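Local coordinates for protein uricase (Bacillus fastidiosus, PDB 4R8X) that probably oxidises urate, as a urate oxidase (uricase), in the first step of its breakdown to allantoin, at residues Phe41-Ala45 with Glu112-Tyr116; Thr87-Gln93 with Asp213-Asp217. All coordinates share one frame; numbering follows the deposited sequence.

Contact 1 (Phe41-Ala45 with Glu112-Tyr116); sequences FGMNA and EAKEY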
loop_
_atom_site.group_PDB
_atom_site.type_symbol
_atom_site.label_atom_id
_atom_site.label_comp_id
_atom_site.label_asym_id
_atom_site.label_seq_id
_atom_site.Cartn_x
_atom_site.Cartn_y
_atom_site.Cartn_z
ATOM N N PHE D 41 -4.317 24.083 6.694
ATOM C CA PHE D 41 -5.648 23.740 6.219
ATOM C C PHE D 41 -5.405 23.035 4.896
ATOM O O PHE D 41 -5.381 23.669 3.832
ATOM C CB PHE D 41 -6.447 25.039 6.033
ATOM C CG PHE D 41 -7.891 24.850 5.646
ATOM C CD1 PHE D 41 -8.826 24.445 6.580
ATOM C CD2 PHE D 41 -8.316 25.130 4.356
ATOM C CE1 PHE D 41 -10.174 24.309 6.227
ATOM C CE2 PHE D 41 -9.647 24.990 3.995
ATOM C CZ PHE D 41 -10.578 24.571 4.930
ATOM N N GLY D 42 -5.185 21.721 4.972
ATOM C CA GLY D 42 -4.756 20.958 3.815
ATOM C C GLY D 42 -5.650 19.784 3.487
ATOM O O GLY D 42 -6.269 19.189 4.370
ATOM N N MET D 43 -5.692 19.423 2.214
ATOM C CA MET D 43 -6.560 18.338 1.773
ATOM C C MET D 43 -6.102 17.781 0.437
ATOM O O MET D 43 -5.328 18.414 -0.289
ATOM C CB MET D 43 -7.996 18.846 1.621
ATOM C CG MET D 43 -8.158 19.770 0.415
ATOM S SD MET D 43 -9.565 20.873 0.473
ATOM C CE MET D 43 -8.989 22.006 1.737
ATOM N N ASN D 44 -6.611 16.595 0.126
ATOM C CA ASN D 44 -6.533 16.002 -1.184
ATOM C C ASN D 44 -7.922 16.182 -1.793
ATOM O O ASN D 44 -8.868 15.516 -1.371
ATOM C CB ASN D 44 -6.183 14.515 -1.049
ATOM C CG ASN D 44 -6.112 13.806 -2.383
ATOM O OD1 ASN D 44 -6.656 14.278 -3.379
ATOM N ND2 ASN D 44 -5.440 12.652 -2.410
ATOM N N ALA D 45 -8.028 17.076 -2.778
ATOM C CA ALA D 45 -9.303 17.379 -3.416
ATOM C C ALA D 45 -9.468 16.683 -4.764
ATOM O O ALA D 45 -8.494 16.427 -5.475
ATOM C CB ALA D 45 -9.479 18.889 -3.577
ATOM N N GLU D 112 -14.909 16.565 -3.879
ATOM C CA GLU D 112 -14.706 15.643 -2.767
ATOM C C GLU D 112 -13.366 15.977 -2.127
ATOM O O GLU D 112 -12.426 16.367 -2.823
ATOM C CB GLU D 112 -14.669 14.204 -3.273
ATOM C CG GLU D 112 -15.965 13.757 -3.907
ATOM C CD GLU D 112 -15.877 12.385 -4.546
ATOM O OE1 GLU D 112 -14.859 11.685 -4.345
ATOM O OE2 GLU D 112 -16.828 12.010 -5.263
ATOM N N ALA D 113 -13.260 15.835 -0.813
ATOM C CA ALA D 113 -11.980 16.113 -0.177
ATOM C C ALA D 113 -11.697 15.161 0.962
ATOM O O ALA D 113 -12.594 14.745 1.694
ATOM C CB ALA D 113 -11.911 17.569 0.283
ATOM N N LYS D 114 -10.424 14.796 1.077
ATOM C CA LYS D 114 -9.907 14.047 2.218
ATOM C C LYS D 114 -8.880 14.918 2.911
ATOM O O LYS D 114 -7.909 15.336 2.287
ATOM C CB LYS D 114 -9.245 12.758 1.747
ATOM C CG LYS D 114 -10.208 11.772 1.107
ATOM C CD LYS D 114 -9.479 10.518 0.622
ATOM C CE LYS D 114 -10.440 9.542 -0.052
ATOM N NZ LYS D 114 -9.738 8.386 -0.675
ATOM N N GLU D 115 -9.096 15.214 4.186
ATOM C CA GLU D 115 -8.168 16.051 4.934
ATOM C C GLU D 115 -6.781 15.445 4.878
ATOM O O GLU D 115 -6.637 14.221 4.896
ATOM C CB GLU D 115 -8.608 16.171 6.393
ATOM C CG GLU D 115 -7.718 17.055 7.239
ATOM C CD GLU D 115 -8.044 16.962 8.711
ATOM O OE1 GLU D 115 -8.437 15.867 9.178
ATOM O OE2 GLU D 115 -7.915 17.984 9.403
ATOM N N TYR D 116 -5.790 16.322 4.762
ATOM C CA TYR D 116 -4.380 15.962 4.868
ATOM C C TYR D 116 -4.037 16.410 6.285
ATOM O O TYR D 116 -3.713 17.577 6.524
ATOM C CB TYR D 116 -3.618 16.749 3.812
ATOM C CG TYR D 116 -2.164 16.375 3.540
ATOM C CD1 TYR D 116 -1.832 15.509 2.503
ATOM C CD2 TYR D 116 -1.121 16.969 4.250
ATOM C CE1 TYR D 116 -0.500 15.210 2.209
ATOM C CE2 TYR D 116 0.195 16.678 3.969
ATOM C CZ TYR D 116 0.504 15.803 2.948
ATOM O OH TYR D 116 1.838 15.530 2.673
HETATM O O HOH W 1 -4.856 20.051 7.306
#
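Tyr116 meets Gly42 through its CB, which sits 3.6 Å from Gly42 O, while its ring turns elsewhere. The contact joins two antiparallel neighbours, strands 40-50 and 108-125, in the large sheet of the uricase T-fold. The ring meets Phe15 with the planes at about 45°, makes a cation-pi contact with Lys138, and sends its OH to Glu291 of the second subunit. CG stands opposite the backbone N (chi1 -169°), and the ring leads away from 41-45. The amide of Asn44 also has its partner beyond the two segments, with ND2 bonded to Asp11 of strand 5-17. Asn44 and Lys114 form the hydrogen-bonded pair. Asn44 N gives to Lys114 O at 2.8 Å, and Lys114 N returns a bond of 3.0 Å to Asn44 O. Their side chains share one face of the sheet. Ala45 and Ala113 lie on the other, where helix 88-102 covers Ala113. On the helix side Met43 SD lies 4.1 Å from Ala113 CB. A third bond, Tyr116 N to Gly42 O, is 2.9 Å long. Next to it a water accepts from Gly42 N at 2.9 Å and lies 2.8 Å from Tyr116 O.

Contact 2 (Thr87-Gln93 with Asp213-Asp217); sequences TLEGFLQ and DAKGD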
loop_
_atom_site.group_PDB
_atom_site.type_symbol
_atom_site.label_atom_id
_atom_site.label_comp_id
_atom_site.label_asym_id
_atom_site.label_seq_id
_atom_site.Cartn_x
_atom_site.Cartn_y
_atom_site.Cartn_z
ATOM N N THR D 87 -13.937 25.925 7.341
ATOM C CA THR D 87 -14.394 24.533 7.280
ATOM C C THR D 87 -14.185 23.913 5.909
ATOM O O THR D 87 -14.143 24.601 4.888
ATOM C CB THR D 87 -15.896 24.360 7.650
ATOM O OG1 THR D 87 -16.726 24.796 6.561
ATOM C CG2 THR D 87 -16.238 25.122 8.917
ATOM N N LEU D 88 -14.051 22.593 5.897
ATOM C CA LEU D 88 -13.834 21.869 4.654
ATOM C C LEU D 88 -15.061 22.009 3.757
ATOM O O LEU D 88 -14.938 22.278 2.564
ATOM C CB LEU D 88 -13.557 20.397 4.953
ATOM C CG LEU D 88 -13.131 19.535 3.767
ATOM C CD1 LEU D 88 -11.929 20.135 3.046
ATOM C CD2 LEU D 88 -12.787 18.144 4.261
ATOM N N GLU D 89 -16.246 21.838 4.343
ATOM C CA GLU D 89 -17.489 21.953 3.588
ATOM C C GLU D 89 -17.684 23.350 3.014
ATOM O O GLU D 89 -18.175 23.498 1.896
ATOM C CB GLU D 89 -18.690 21.604 4.462
ATOM C CG GLU D 89 -18.703 20.193 5.015
ATOM C CD GLU D 89 -18.066 20.076 6.392
ATOM O OE1 GLU D 89 -18.420 19.125 7.108
ATOM O OE2 GLU D 89 -17.225 20.921 6.767
ATOM N N GLY D 90 -17.328 24.362 3.798
ATOM C CA GLY D 90 -17.369 25.741 3.343
ATOM C C GLY D 90 -16.481 25.937 2.139
ATOM O O GLY D 90 -16.904 26.503 1.136
ATOM N N PHE D 91 -15.246 25.443 2.218
ATOM C CA PHE D 91 -14.336 25.593 1.098
ATOM C C PHE D 91 -14.843 24.895 -0.166
ATOM O O PHE D 91 -14.800 25.470 -1.246
ATOM C CB PHE D 91 -12.950 25.071 1.454
ATOM C CG PHE D 91 -11.970 25.161 0.322
ATOM C CD1 PHE D 91 -11.638 26.394 -0.223
ATOM C CD2 PHE D 91 -11.398 24.014 -0.217
ATOM C CE1 PHE D 91 -10.747 26.488 -1.279
ATOM C CE2 PHE D 91 -10.502 24.095 -1.263
ATOM C CZ PHE D 91 -10.166 25.334 -1.801
ATOM N N LEU D 92 -15.336 23.664 -0.033
ATOM C CA LEU D 92 -15.804 22.921 -1.193
ATOM C C LEU D 92 -16.996 23.607 -1.866
ATOM O O LEU D 92 -17.053 23.693 -3.094
ATOM C CB LEU D 92 -16.148 21.473 -0.815
ATOM C CG LEU D 92 -14.996 20.617 -0.281
ATOM C CD1 LEU D 92 -15.453 19.171 -0.231
ATOM C CD2 LEU D 92 -13.708 20.764 -1.111
ATOM N N GLN D 93 -17.938 24.101 -1.072
ATOM C CA GLN D 93 -19.074 24.786 -1.683
ATOM C C GLN D 93 -18.640 26.074 -2.384
ATOM O O GLN D 93 -19.115 26.374 -3.474
ATOM C CB GLN D 93 -20.176 25.087 -0.674
ATOM C CG GLN D 93 -21.400 25.677 -1.344
ATOM C CD GLN D 93 -22.581 25.770 -0.420
ATOM O OE1 GLN D 93 -22.630 25.114 0.618
ATOM N NE2 GLN D 93 -23.550 26.590 -0.792
ATOM N N ASP D 213 -25.342 25.342 7.677
ATOM C CA ASP D 213 -24.618 25.157 8.939
ATOM C C ASP D 213 -23.188 24.633 8.728
ATOM O O ASP D 213 -22.285 24.944 9.504
ATOM C CB ASP D 213 -25.366 24.201 9.874
ATOM C CG ASP D 213 -26.620 24.813 10.484
ATOM O OD1 ASP D 213 -26.878 26.021 10.306
ATOM O OD2 ASP D 213 -27.342 24.068 11.170
ATOM N N ALA D 214 -23.002 23.837 7.677
ATOM C CA ALA D 214 -21.711 23.243 7.363
ATOM C C ALA D 214 -20.663 24.268 6.939
ATOM O O ALA D 214 -19.475 23.964 6.942
ATOM C CB ALA D 214 -21.875 22.186 6.285
ATOM N N LYS D 215 -21.096 25.472 6.582
ATOM C CA LYS D 215 -20.191 26.539 6.172
ATOM C C LYS D 215 -19.439 27.162 7.344
ATOM O O LYS D 215 -18.420 27.828 7.145
ATOM C CB LYS D 215 -20.962 27.638 5.456
ATOM C CG LYS D 215 -21.516 27.246 4.112
ATOM C CD LYS D 215 -22.186 28.448 3.487
ATOM C CE LYS D 215 -22.922 28.075 2.226
ATOM N NZ LYS D 215 -23.392 29.316 1.554
ATOM N N GLY D 216 -19.958 26.989 8.554
ATOM C CA GLY D 216 -19.251 27.421 9.743
ATOM C C GLY D 216 -19.374 28.895 10.061
ATOM O O GLY D 216 -18.662 29.395 10.926
ATOM N N ASP D 217 -20.277 29.592 9.378
ATOM C CA ASP D 217 -20.465 31.020 9.626
ATOM C C ASP D 217 -20.992 31.274 11.034
ATOM O O ASP D 217 -20.733 32.322 11.620
ATOM C CB ASP D 217 -21.375 31.638 8.565
ATOM C CG ASP D 217 -20.710 31.702 7.207
ATOM O OD1 ASP D 217 -21.357 31.355 6.197
ATOM O OD2 ASP D 217 -19.527 32.094 7.151
HETATM O O HOH W 2 -25.957 27.905 0.449
#
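The capped first turns of helix 88-102 form this contact: Thr87, at the N-cap, bonds to the 3-10 segment that ends at Lys215. The helix packs on the large antiparallel sheet of the T-fold, and the 3-10 segment belongs to the loop after strand 198-208. Thr87 OG1 works in two directions. It accepts from Gly90 N at 2.9 Å, the capping bond, and donates to Ala214 O at 2.9 Å, approaching in the carbonyl plane. Its chi1 of 76° sets OG1 between the backbone N and the carbonyl carbon, within range of both partners. A valine here would probably leave Gly90 N without its cap and Ala214 O without its hydroxyl donor. The methyl CG2 packs 3.9 Å from Gly216 CA. With no side chain at Gly90, the backbones come close, and Gly90 CA is 4.1 Å from Lys215 CA. Glu89 lays its CB 3.7 Å from Ala214 CB, then bends at chi2 so that its carboxylate bonds to Tyr222 and Ser164. One turn on, Lys215 crosses the amide of Gln93. Lys215 CE lies over the amide face, 3.4 Å from Gln93 OE1. Gln93 NE2 also gives a hydrogen bond to Glu97. A water accepts from both Gln93 NE2, at 3.0 Å, and Lys215 NZ, at 3.1 Å.

Overall arrangement
Helix 88-102 connects the two contacts, whose centres are about 13 Å apart. Met43 and Ala113 of contact 1 pack on Leu88, and Met43 CE reaches Phe91. The other side of the helix start meets the 3-10 segment in contact 2. Contact 2 is buried and lies within one chain. Contact 1 is only partly buried: its helix face is covered, Lys114 is exposed on the other, and Tyr116 reaches a second subunit. Main-chain pairing carries contact 1, whereas contact 2 relies on one side-chain hydroxyl, a close backbone approach at Gly90 and a lysine over an amide. Contact 1 pairs two strands of the N-terminal half, and contact 2 joins that half to the C-terminal one.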